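Local coordinates for TRAP dicarboxylate transporter-DctP subunit (Desulfovibrio desulfuricans subsp. desulfuricans, PDB 4NHB), which binds sn-glycerol 3-phosphate as the periplasmic solute-binding component of a TRAP transporter, probably delivering it to the membrane permease, at residues Gly40-Ile45 against Ala271-Gly276; Met110-Leu115 against Arg119-Gly124; Arg141-Phe146 against Glu260-Ser265; Ser211-Ile216 against Glu278-Thr283. All blocks are in the same frame, centred on the assembly; numbering follows the deposited sequence.

Contact 1: Gly40-Ile45 against Ala271-Gly276; sequences GEPETI and AMVADG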
loop_
_atom_site.group_PDB
_atom_site.type_symbol
_atom_site.label_atom_id
_atom_site.label_comp_id
_atom_site.label_asym_id
_atom_site.label_seq_id
_atom_site.Cartn_x
_atom_site.Cartn_y
_atom_site.Cartn_z
ATOM N N GLY A 40 10.617 -10.436 1.044
ATOM C CA GLY A 40 10.466 -10.607 -0.389
ATOM C C GLY A 40 9.270 -9.871 -0.958
ATOM O O GLY A 40 8.983 -9.995 -2.125
ATOM N N GLU A 41 8.555 -9.128 -0.123
ATOM C CA GLU A 41 7.392 -8.358 -0.584
ATOM C C GLU A 41 7.868 -6.911 -0.753
ATOM O O GLU A 41 8.738 -6.448 -0.005
ATOM C CB GLU A 41 6.255 -8.497 0.431
ATOM C CG GLU A 41 4.828 -8.280 -0.112
ATOM C CD GLU A 41 4.330 -6.853 0.068
ATOM O OE1 GLU A 41 3.104 -6.605 -0.088
ATOM O OE2 GLU A 41 5.177 -5.957 0.280
ATOM N N PRO A 42 7.330 -6.189 -1.759
ATOM C CA PRO A 42 7.928 -4.876 -2.045
ATOM C C PRO A 42 8.056 -3.913 -0.880
ATOM O O PRO A 42 9.085 -3.241 -0.868
ATOM C CB PRO A 42 7.049 -4.298 -3.153
ATOM C CG PRO A 42 6.457 -5.537 -3.851
ATOM C CD PRO A 42 6.324 -6.593 -2.758
ATOM N N GLU A 43 7.119 -3.866 0.077
ATOM C CA GLU A 43 7.255 -2.962 1.228
ATOM C C GLU A 43 8.548 -3.272 1.988
ATOM O O GLU A 43 9.399 -2.393 2.231
ATOM C CB GLU A 43 6.041 -3.055 2.140
ATOM C CG GLU A 43 6.072 -2.036 3.277
ATOM C CD GLU A 43 5.024 -2.295 4.336
ATOM O OE1 GLU A 43 5.237 -3.099 5.286
ATOM O OE2 GLU A 43 4.002 -1.622 4.268
ATOM N N THR A 44 8.731 -4.545 2.284
ATOM C CA THR A 44 9.848 -5.006 3.071
ATOM C C THR A 44 11.192 -4.839 2.362
ATOM O O THR A 44 12.171 -4.448 2.981
ATOM C CB THR A 44 9.636 -6.454 3.431
ATOM O OG1 THR A 44 8.341 -6.584 4.030
ATOM C CG2 THR A 44 10.690 -6.921 4.405
ATOM N N ILE A 45 11.237 -5.196 1.083
ATOM C CA ILE A 45 12.407 -4.928 0.249
ATOM C C ILE A 45 12.771 -3.431 0.314
ATOM O O ILE A 45 13.927 -3.061 0.492
ATOM C CB ILE A 45 12.117 -5.301 -1.207
ATOM C CG1 ILE A 45 11.818 -6.802 -1.323
ATOM C CG2 ILE A 45 13.301 -4.891 -2.089
ATOM C CD1 ILE A 45 11.193 -7.204 -2.663
ATOM N N ALA A 271 10.542 0.391 -9.833
ATOM C CA ALA A 271 11.180 -0.317 -10.935
ATOM C C ALA A 271 11.125 -1.833 -10.846
ATOM O O ALA A 271 11.467 -2.472 -11.824
ATOM C CB ALA A 271 12.618 0.154 -11.101
ATOM N N MET A 272 10.689 -2.429 -9.724
ATOM C CA MET A 272 10.653 -3.884 -9.655
ATOM C C MET A 272 9.271 -4.532 -9.675
ATOM O O MET A 272 9.171 -5.712 -9.881
ATOM C CB MET A 272 11.396 -4.396 -8.427
ATOM C CG MET A 272 10.826 -3.971 -7.131
ATOM S SD MET A 272 11.842 -4.514 -5.746
ATOM C CE MET A 272 13.287 -3.484 -5.847
ATOM N N VAL A 273 8.215 -3.768 -9.479
ATOM C CA VAL A 273 6.900 -4.354 -9.326
ATOM C C VAL A 273 6.380 -4.905 -10.647
ATOM O O VAL A 273 5.897 -6.002 -10.695
ATOM C CB VAL A 273 5.905 -3.336 -8.743
ATOM C CG1 VAL A 273 4.476 -3.862 -8.859
ATOM C CG2 VAL A 273 6.245 -3.064 -7.318
ATOM N N ALA A 274 6.503 -4.151 -11.735
ATOM C CA ALA A 274 6.049 -4.648 -13.038
ATOM C C ALA A 274 6.631 -6.023 -13.403
ATOM O O ALA A 274 5.889 -6.921 -13.789
ATOM C CB ALA A 274 6.391 -3.665 -14.118
ATOM N N ASP A 275 7.949 -6.162 -13.303
ATOM C CA ASP A 275 8.632 -7.419 -13.642
ATOM C C ASP A 275 8.147 -8.525 -12.745
ATOM O O ASP A 275 7.979 -9.660 -13.168
ATOM C CB ASP A 275 10.134 -7.299 -13.456
ATOM C CG ASP A 275 10.793 -6.452 -14.539
ATOM O OD1 ASP A 275 10.216 -6.337 -15.647
ATOM O OD2 ASP A 275 11.877 -5.894 -14.266
ATOM N N GLY A 276 7.960 -8.192 -11.475
ATOM C CA GLY A 276 7.535 -9.186 -10.501
ATOM C C GLY A 276 6.123 -9.686 -10.734
ATOM O O GLY A 276 5.817 -10.855 -10.523
#
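The start of helix 42-57 comes up to the middle of the long helix 252-286, with P42 and V273 closest in backbone at 7.4 Å between their CA atoms; the long helix is kinked here, where the amides of M272 and D275 drop out of the helical hydrogen bonding. Two apolar pairs make the contact. I45 brings its CG2 branch to within 4.0 Å of M272 SD, and its CD1 lies 4.1 Å from the same sulfur. M272 CG sits between its own backbone N and carbonyl carbon (chi1 63°), and the bend at chi3 folds CE back beside I45 CG2. The second pair is looser: P42 CG lies 4.3 Å from V273 CG2. OE2 of E41, the N-cap of helix 42-57, accepts from E43 N at 2.9 Å, nearly along the carboxylate C-O axis, so a side chain closes the first turn while P42 points toward the long helix. In this TRAP solute-binding fold the same turn lies near the ligand: the P42 side chain is about 10 Å from bound sn-glycerol 3-phosphate. E43, turned from V273 and M272, hydrogen-bonds through OE2 to ND1 of the ligand-binding H238 and through OE1 to M36 N.

Contact 2: Met110-Leu115 against Arg119-Gly124; sequences MLFDNL and RRAMEG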
loop_
_atom_site.group_PDB
_atom_site.type_symbol
_atom_site.label_atom_id
_atom_site.label_comp_id
_atom_site.label_asym_id
_atom_site.label_seq_id
_atom_site.Cartn_x
_atom_site.Cartn_y
_atom_site.Cartn_z
ATOM N N MET A 110 -9.643 3.166 -9.633
ATOM C CA MET A 110 -9.825 3.558 -11.034
ATOM C C MET A 110 -9.160 4.874 -11.392
ATOM O O MET A 110 -9.610 5.560 -12.307
ATOM C CB MET A 110 -11.321 3.717 -11.335
ATOM C CG MET A 110 -12.152 2.546 -10.933
ATOM S SD MET A 110 -11.507 1.051 -11.674
ATOM C CE MET A 110 -11.084 1.593 -13.335
ATOM N N LEU A 111 -8.127 5.271 -10.674
ATOM C CA LEU A 111 -7.580 6.605 -10.938
ATOM C C LEU A 111 -6.409 6.594 -11.931
ATOM O O LEU A 111 -6.286 7.506 -12.763
ATOM C CB LEU A 111 -7.172 7.279 -9.649
ATOM C CG LEU A 111 -6.621 8.696 -9.879
ATOM C CD1 LEU A 111 -7.657 9.641 -10.508
ATOM C CD2 LEU A 111 -6.087 9.267 -8.589
ATOM N N PHE A 112 -5.550 5.576 -11.837
ATOM C CA PHE A 112 -4.349 5.497 -12.665
ATOM C C PHE A 112 -4.429 4.453 -13.758
ATOM O O PHE A 112 -4.868 3.346 -13.533
ATOM C CB PHE A 112 -3.123 5.219 -11.785
ATOM C CG PHE A 112 -2.931 6.248 -10.713
ATOM C CD1 PHE A 112 -2.697 7.586 -11.059
ATOM C CD2 PHE A 112 -3.040 5.907 -9.375
ATOM C CE1 PHE A 112 -2.542 8.565 -10.092
ATOM C CE2 PHE A 112 -2.880 6.885 -8.391
ATOM C CZ PHE A 112 -2.633 8.219 -8.759
ATOM N N ASP A 113 -3.888 4.793 -14.919
ATOM C CA ASP A 113 -4.037 3.992 -16.116
ATOM C C ASP A 113 -3.042 2.809 -16.039
ATOM O O ASP A 113 -3.303 1.724 -16.561
ATOM C CB ASP A 113 -3.725 4.834 -17.351
ATOM C CG ASP A 113 -4.787 5.878 -17.661
ATOM O OD1 ASP A 113 -5.939 5.714 -17.248
ATOM O OD2 ASP A 113 -4.461 6.858 -18.355
ATOM N N ASN A 114 -1.910 3.055 -15.374
ATOM C CA ASN A 114 -0.829 2.099 -15.217
ATOM C C ASN A 114 0.167 2.618 -14.165
ATOM O O ASN A 114 0.010 3.715 -13.632
ATOM C CB ASN A 114 -0.144 1.915 -16.547
ATOM C CG ASN A 114 0.122 3.221 -17.227
ATOM O OD1 ASN A 114 0.816 4.088 -16.688
ATOM N ND2 ASN A 114 -0.441 3.393 -18.416
ATOM N N LEU A 115 1.201 1.837 -13.877
ATOM C CA LEU A 115 2.178 2.230 -12.904
ATOM C C LEU A 115 2.867 3.551 -13.249
ATOM O O LEU A 115 3.181 4.311 -12.344
ATOM C CB LEU A 115 3.247 1.163 -12.746
ATOM C CG LEU A 115 2.960 -0.005 -11.834
ATOM C CD1 LEU A 115 4.161 -0.953 -11.898
ATOM C CD2 LEU A 115 2.717 0.460 -10.399
ATOM N N ARG A 119 3.171 6.761 -10.928
ATOM C CA ARG A 119 4.465 7.283 -10.458
ATOM C C ARG A 119 4.646 8.775 -10.754
ATOM O O ARG A 119 5.187 9.490 -9.921
ATOM C CB ARG A 119 5.644 6.485 -11.057
ATOM C CG ARG A 119 6.999 6.911 -10.484
ATOM C CD ARG A 119 8.164 6.293 -11.219
ATOM N NE ARG A 119 9.387 6.455 -10.438
ATOM C CZ ARG A 119 10.517 5.770 -10.635
ATOM N NH1 ARG A 119 11.553 5.999 -9.855
ATOM N NH2 ARG A 119 10.629 4.888 -11.603
ATOM N N ARG A 120 4.264 9.231 -11.954
ATOM C CA ARG A 120 4.243 10.653 -12.234
ATOM C C ARG A 120 3.438 11.406 -11.177
ATOM O O ARG A 120 3.893 12.408 -10.649
ATOM C CB ARG A 120 3.692 10.950 -13.625
ATOM C CG ARG A 120 4.578 10.449 -14.743
ATOM C CD ARG A 120 4.156 10.980 -16.113
ATOM N NE ARG A 120 2.837 10.536 -16.588
ATOM C CZ ARG A 120 2.591 9.381 -17.206
ATOM N NH1 ARG A 120 3.561 8.502 -17.420
ATOM N NH2 ARG A 120 1.371 9.100 -17.610
ATOM N N ALA A 121 2.245 10.928 -10.854
ATOM C CA ALA A 121 1.405 11.621 -9.871
ATOM C C ALA A 121 2.025 11.575 -8.485
ATOM O O ALA A 121 2.010 12.555 -7.734
ATOM C CB ALA A 121 -0.009 11.011 -9.824
ATOM N N MET A 122 2.561 10.427 -8.120
ATOM C CA MET A 122 3.029 10.258 -6.764
ATOM C C MET A 122 4.360 10.986 -6.510
ATOM O O MET A 122 4.702 11.274 -5.366
ATOM C CB MET A 122 3.177 8.782 -6.435
ATOM C CG MET A 122 1.855 8.050 -6.341
ATOM S SD MET A 122 0.893 8.632 -4.947
ATOM C CE MET A 122 -0.746 8.647 -5.644
ATOM N N GLU A 123 5.099 11.297 -7.568
ATOM C CA GLU A 123 6.339 12.053 -7.426
ATOM C C GLU A 123 6.100 13.516 -7.774
ATOM O O GLU A 123 7.049 14.322 -7.878
ATOM C CB GLU A 123 7.430 11.467 -8.345
ATOM C CG GLU A 123 7.915 10.096 -7.896
ATOM C CD GLU A 123 8.982 9.487 -8.813
ATOM O OE1 GLU A 123 9.279 10.055 -9.910
ATOM O OE2 GLU A 123 9.517 8.434 -8.420
ATOM N N GLY A 124 4.830 13.848 -7.997
ATOM C CA GLY A 124 4.448 15.149 -8.491
ATOM C C GLY A 124 3.445 15.790 -7.557
ATOM O O GLY A 124 3.462 15.577 -6.326
HETATM O O HOH W 1 1.477 6.087 -18.524
#
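F112 reaches from the loop 110-115 to A121 and M122 on helix 115-122. From CB, a chi1 of -57° leaves CG beside the backbone N, and the ring runs toward the helix. The inner ring atoms make no contact with segment 119-124; the far end does. CE1 lies 3.5 Å from A121 CB, while CZ is 3.7 Å from M122 CE and CE2 stands slightly farther from that methyl. Both approaches are oblique to the ring. The M122 chain is bent at chi2 and chi3; the two side chains cross at about a right angle, and the methyl CE meets the ring end. L111 CG lies 4.0 Å above the ring over its centre, H117 meets F112 edge-to-face, and A327 of helix 320-329 also packs on F112.

The cap and a water link lie at the start of the helix. R119 N donates to L115 O at 2.8 Å, a regular helical bond. N114 is the N-cap: its OD1 takes H117 N and also a proton from a water, which in turn accepts from R120 NH2 at 3.2 Å, in the guanidinium plane. At the helix end, the extended R119 places NE 2.8 Å from E123 OE2, almost straight at 174°, with the carboxylate oxygen approached from above its plane; R119 NH1 goes on to a salt bridge with D267 of helix 252-286.

The chemistry is divided: a buried aromatic-aliphatic cluster holds the loop against its helix, while charged groups tie that helix to the long one. R119, together with K263, probably offsets the negative charge of E123 and D267, whose carboxylates lie close together.

Contact 3: Arg141-Phe146 against Glu260-Ser265; sequences RTLNAF and EAAKRS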
loop_
_atom_site.group_PDB
_atom_site.type_symbol
_atom_site.label_atom_id
_atom_site.label_comp_id
_atom_site.label_asym_id
_atom_site.label_seq_id
_atom_site.Cartn_x
_atom_site.Cartn_y
_atom_site.Cartn_z
ATOM N N ARG A 141 5.989 12.335 9.119
ATOM C CA ARG A 141 6.390 12.917 7.863
ATOM C C ARG A 141 6.431 11.779 6.872
ATOM O O ARG A 141 7.092 10.772 7.113
ATOM C CB ARG A 141 7.766 13.516 8.023
ATOM C CG ARG A 141 8.304 14.347 6.890
ATOM C CD ARG A 141 9.609 14.974 7.419
ATOM N NE ARG A 141 10.217 15.970 6.555
ATOM C CZ ARG A 141 10.058 17.283 6.689
ATOM N NH1 ARG A 141 9.290 17.780 7.648
ATOM N NH2 ARG A 141 10.666 18.104 5.850
ATOM N N THR A 142 5.728 11.948 5.764
ATOM C CA THR A 142 5.705 10.949 4.711
ATOM C C THR A 142 6.909 11.129 3.780
ATOM O O THR A 142 7.009 12.146 3.095
ATOM C CB THR A 142 4.400 11.137 3.934
ATOM O OG1 THR A 142 3.300 11.191 4.871
ATOM C CG2 THR A 142 4.179 10.004 2.944
ATOM N N LEU A 143 7.829 10.176 3.748
ATOM C CA LEU A 143 9.102 10.391 3.035
ATOM C C LEU A 143 9.086 9.973 1.569
ATOM O O LEU A 143 9.951 10.384 0.784
ATOM C CB LEU A 143 10.241 9.661 3.749
ATOM C CG LEU A 143 10.687 10.189 5.127
ATOM C CD1 LEU A 143 11.716 9.240 5.779
ATOM C CD2 LEU A 143 11.254 11.611 5.014
ATOM N N ASN A 144 8.162 9.099 1.190
ATOM C CA ASN A 144 8.121 8.674 -0.188
ATOM C C ASN A 144 6.769 8.035 -0.504
ATOM O O ASN A 144 5.865 8.032 0.344
ATOM C CB ASN A 144 9.302 7.726 -0.481
ATOM C CG ASN A 144 9.252 6.408 0.309
ATOM O OD1 ASN A 144 8.256 6.077 0.962
ATOM N ND2 ASN A 144 10.366 5.682 0.282
ATOM N N ALA A 145 6.634 7.521 -1.719
ATOM C CA ALA A 145 5.473 6.723 -2.131
ATOM C C ALA A 145 5.956 5.666 -3.135
ATOM O O ALA A 145 6.790 5.947 -3.979
ATOM C CB ALA A 145 4.438 7.595 -2.734
ATOM N N PHE A 146 5.463 4.436 -3.029
ATOM C CA PHE A 146 5.939 3.403 -3.898
ATOM C C PHE A 146 4.854 2.349 -3.976
ATOM O O PHE A 146 4.003 2.237 -3.078
ATOM C CB PHE A 146 7.281 2.841 -3.403
ATOM C CG PHE A 146 7.249 2.295 -1.987
ATOM C CD1 PHE A 146 6.807 1.012 -1.722
ATOM C CD2 PHE A 146 7.648 3.083 -0.908
ATOM C CE1 PHE A 146 6.780 0.526 -0.410
ATOM C CE2 PHE A 146 7.623 2.600 0.392
ATOM C CZ PHE A 146 7.188 1.322 0.640
ATOM N N GLU A 260 17.193 11.218 0.861
ATOM C CA GLU A 260 17.783 10.590 -0.313
ATOM C C GLU A 260 17.627 9.074 -0.274
ATOM O O GLU A 260 17.282 8.439 -1.283
ATOM C CB GLU A 260 19.273 10.956 -0.414
ATOM N N ALA A 261 17.900 8.472 0.878
ATOM C CA ALA A 261 17.683 7.027 1.043
ATOM C C ALA A 261 16.225 6.630 0.794
ATOM O O ALA A 261 15.964 5.617 0.136
ATOM C CB ALA A 261 18.137 6.571 2.397
ATOM N N ALA A 262 15.279 7.443 1.249
ATOM C CA ALA A 262 13.851 7.152 0.980
ATOM C C ALA A 262 13.547 7.268 -0.503
ATOM O O ALA A 262 12.809 6.444 -1.058
ATOM C CB ALA A 262 12.939 8.053 1.768
ATOM N N LYS A 263 14.138 8.255 -1.170
ATOM C CA LYS A 263 13.855 8.459 -2.579
ATOM C C LYS A 263 14.441 7.307 -3.387
ATOM O O LYS A 263 13.774 6.729 -4.250
ATOM C CB LYS A 263 14.414 9.795 -3.069
ATOM C CG LYS A 263 14.241 10.066 -4.579
ATOM C CD LYS A 263 12.819 9.708 -5.109
ATOM C CE LYS A 263 12.362 10.606 -6.289
ATOM N NZ LYS A 263 12.269 9.913 -7.622
ATOM N N ARG A 264 15.690 6.974 -3.117
ATOM C CA ARG A 264 16.348 5.890 -3.853
ATOM C C ARG A 264 15.618 4.541 -3.676
ATOM O O ARG A 264 15.423 3.795 -4.635
ATOM C CB ARG A 264 17.823 5.749 -3.442
ATOM C CG ARG A 264 18.659 7.019 -3.535
ATOM C CD ARG A 264 19.712 6.983 -4.668
ATOM N NE ARG A 264 20.638 5.838 -4.642
ATOM C CZ ARG A 264 21.835 5.814 -4.038
ATOM N NH1 ARG A 264 22.278 6.855 -3.349
ATOM N NH2 ARG A 264 22.585 4.713 -4.095
ATOM N N SER A 265 15.251 4.232 -2.434
ATOM C CA SER A 265 14.526 3.035 -2.118
ATOM C C SER A 265 13.171 2.988 -2.856
ATOM O O SER A 265 12.833 1.989 -3.472
ATOM C CB SER A 265 14.307 2.937 -0.613
ATOM O OG SER A 265 13.468 1.849 -0.405
HETATM O O HOH W 2 10.795 2.643 0.429
#
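A chi1 of 64° folds the N144 side chain back over its own main chain, and a small chi2 turns the amide so that ND2 faces the backbone of A262. L143 meets the same residue through CB, whose place is set by the backbone. The strand-end loop and the long helix 252-286 come together here, their CA atoms nearest at N144 and A262, 6.0 Å apart.

N144 ND2 donates to A262 O at 2.9 Å. The bond is nearly straight at hydrogen (170°) and the oxygen lies in the amide plane, yet ND2 stands above the carbonyl plane, 38° out of it. ND2 also reaches a water at 3.1 Å, and that water donates to S265 OG, one turn along the helix, at 2.9 Å. The other end of the amide is held too: OD1 accepts from L240 N of strand 235-243. Amide oxygen and nitrogen are therefore both engaged, which fixes the orientation of the group between sheet and helix. S265 OG has a second partner in G46 O of helix 42-57.

Apolar packing completes the contact. A262 CB lies 3.7 Å from L143 CB, so the small alanine lets the loop come close. N144 CG sits at the edge of the F146 ring, in its plane.

Such packing of a long helix against the central sheet belongs to the TRAP solute-binding fold; here an asparagine about 7 Å from the ligand-binding H238, side chain to side chain, bridges helix and strand.

Contact 4: Ser211-Ile216 against Glu278-Thr283; sequences SPLADI and EKAKAT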
loop_
_atom_site.group_PDB
_atom_site.type_symbol
_atom_site.label_atom_id
_atom_site.label_comp_id
_atom_site.label_asym_id
_atom_site.label_seq_id
_atom_site.Cartn_x
_atom_site.Cartn_y
_atom_site.Cartn_z
ATOM N N SER A 211 -5.920 -8.765 -3.606
ATOM C CA SER A 211 -4.597 -8.346 -3.144
ATOM C C SER A 211 -3.695 -8.091 -4.322
ATOM O O SER A 211 -3.930 -8.594 -5.423
ATOM C CB SER A 211 -3.963 -9.422 -2.289
ATOM O OG SER A 211 -4.501 -9.464 -0.975
ATOM N N PRO A 212 -2.611 -7.323 -4.092
ATOM C CA PRO A 212 -1.554 -7.310 -5.103
ATOM C C PRO A 212 -0.993 -8.724 -5.336
ATOM O O PRO A 212 -1.026 -9.562 -4.414
ATOM C CB PRO A 212 -0.460 -6.428 -4.461
ATOM C CG PRO A 212 -1.170 -5.585 -3.459
ATOM C CD PRO A 212 -2.307 -6.460 -2.933
ATOM N N LEU A 213 -0.445 -8.978 -6.518
ATOM C CA LEU A 213 0.115 -10.290 -6.795
ATOM C C LEU A 213 1.254 -10.618 -5.871
ATOM O O LEU A 213 1.436 -11.778 -5.520
ATOM C CB LEU A 213 0.584 -10.400 -8.243
ATOM C CG LEU A 213 -0.572 -10.556 -9.251
ATOM C CD1 LEU A 213 -0.205 -10.054 -10.637
ATOM C CD2 LEU A 213 -1.049 -11.999 -9.323
ATOM N N ALA A 214 1.998 -9.614 -5.433
ATOM C CA ALA A 214 3.097 -9.866 -4.524
ATOM C C ALA A 214 2.591 -10.578 -3.259
ATOM O O ALA A 214 3.232 -11.478 -2.736
ATOM C CB ALA A 214 3.818 -8.542 -4.146
ATOM N N ASP A 215 1.421 -10.176 -2.791
ATOM C CA ASP A 215 0.857 -10.733 -1.564
ATOM C C ASP A 215 0.218 -12.088 -1.844
ATOM O O ASP A 215 0.378 -13.047 -1.068
ATOM C CB ASP A 215 -0.145 -9.735 -0.952
ATOM C CG ASP A 215 0.528 -8.542 -0.288
ATOM O OD1 ASP A 215 1.773 -8.598 -0.123
ATOM O OD2 ASP A 215 -0.209 -7.552 0.069
ATOM N N ILE A 216 -0.454 -12.202 -2.985
ATOM C CA ILE A 216 -1.064 -13.467 -3.347
ATOM C C ILE A 216 -0.017 -14.564 -3.465
ATOM O O ILE A 216 -0.243 -15.668 -2.987
ATOM C CB ILE A 216 -1.836 -13.353 -4.661
ATOM C CG1 ILE A 216 -3.085 -12.520 -4.451
ATOM C CG2 ILE A 216 -2.154 -14.723 -5.214
ATOM C CD1 ILE A 216 -3.672 -11.986 -5.747
ATOM N N GLU A 278 4.728 -9.995 -13.612
ATOM C CA GLU A 278 4.804 -10.905 -14.764
ATOM C C GLU A 278 5.164 -12.298 -14.283
ATOM O O GLU A 278 4.528 -13.283 -14.659
ATOM C CB GLU A 278 5.854 -10.456 -15.796
ATOM C CG GLU A 278 5.601 -9.058 -16.437
ATOM C CD GLU A 278 6.790 -8.559 -17.301
ATOM O OE1 GLU A 278 7.841 -9.224 -17.330
ATOM O OE2 GLU A 278 6.663 -7.514 -17.975
ATOM N N LYS A 279 6.173 -12.366 -13.422
ATOM C CA LYS A 279 6.648 -13.641 -12.920
ATOM C C LYS A 279 5.587 -14.266 -12.040
ATOM O O LYS A 279 5.411 -15.491 -12.081
ATOM C CB LYS A 279 7.958 -13.492 -12.139
ATOM C CG LYS A 279 9.110 -12.842 -12.892
ATOM C CD LYS A 279 10.432 -13.051 -12.185
ATOM C CE LYS A 279 11.605 -12.505 -12.998
ATOM N NZ LYS A 279 11.651 -13.024 -14.411
ATOM N N ALA A 280 4.889 -13.434 -11.252
ATOM C CA ALA A 280 3.773 -13.883 -10.396
ATOM C C ALA A 280 2.643 -14.476 -11.201
ATOM O O ALA A 280 2.025 -15.461 -10.814
ATOM C CB ALA A 280 3.226 -12.738 -9.555
ATOM N N LYS A 281 2.365 -13.859 -12.329
ATOM C CA LYS A 281 1.277 -14.337 -13.158
ATOM C C LYS A 281 1.665 -15.700 -13.727
ATOM O O LYS A 281 0.854 -16.648 -13.765
ATOM C CB LYS A 281 1.001 -13.301 -14.269
ATOM C CG LYS A 281 -0.064 -12.292 -13.928
ATOM C CD LYS A 281 -0.072 -11.095 -14.916
ATOM C CE LYS A 281 -0.955 -9.943 -14.402
ATOM N NZ LYS A 281 -0.731 -8.633 -15.114
ATOM N N ALA A 282 2.912 -15.798 -14.166
ATOM C CA ALA A 282 3.411 -17.037 -14.715
ATOM C C ALA A 282 3.264 -18.088 -13.621
ATOM O O ALA A 282 2.577 -19.086 -13.808
ATOM C CB ALA A 282 4.857 -16.886 -15.150
ATOM N N THR A 283 3.865 -17.808 -12.464
ATOM C CA THR A 283 3.889 -18.726 -11.334
ATOM C C THR A 283 2.507 -19.288 -10.995
ATOM O O THR A 283 2.361 -20.485 -10.769
ATOM C CB THR A 283 4.465 -18.043 -10.083
ATOM O OG1 THR A 283 5.809 -17.615 -10.338
ATOM C CG2 THR A 283 4.472 -18.983 -8.912
#
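Apolar contact between L213 and A280 packs the strand-to-helix turn, 208-212 into 213-218, on the long helix 252-286 of this TRAP solute-binding fold; in segments 211-216 and 278-283 the nearest CA atoms are those of L213 and A280, 6.3 Å apart. L213 CB meets A280 CB at 3.8 Å, both residues pointing toward the other helix. A chi1 of -75° sends the leucine branch across to K281, where L213 CD1 lies 3.8 Å from K281 CE and 4.0 Å from K281 CG. The lysine chain, extended beyond CG, crosses the leucine at about a right angle, so that methylenes, not the ammonium group, do the touching. L213 also packs on D277 and I284 of the long helix and on H152 of strand 146-155.

Hydrogen bonds stay within each segment. P212, the N-cap residue, offers its carbonyl oxygen to two donors, D215 N at 3.0 Å and I216 N at 3.1 Å, which closes the first turn of helix 213-218. On the long helix K279 O likewise has two donors, T283 N at 2.8 Å and T283 OG1 at the same length, arriving from opposite faces of the carbonyl plane.

Charge enters through D215, on another side of the short helix from L213: its OD2 forms a salt bridge with the ligand-binding K37, which probably eases the crowding of D215 with the nearby carboxylate of E41.

With no polar bond between the segments, their contact rests on van der Waals packing of a leucine against an alanine and a lysine stem. The D215 bridge, apart from this interface, probably helps position K37 for the ligand.

How the contacts relate
Helix 252-286 supplies the later segment of contacts 3, 1 and 4, in that order along its length, so one long helix runs past the loop after strand 140-142, the start of helix 42-57 and helix 213-218. Contacts 1 and 4 lie closest, their centres about 10 Å apart, and P42 packs on A214 between them; the centres of contacts 3 and 4 are about 24 Å apart. Contact 2 is local in sequence: L115 packs on V273 of contact 1, and E123 approaches K263 of contact 3. Contacts 2 and 3 both fall within the chain span of contact 1, while contact 4 alternates with contacts 1 and 3. The long helix thus joins distant parts of the chain around the ligand site.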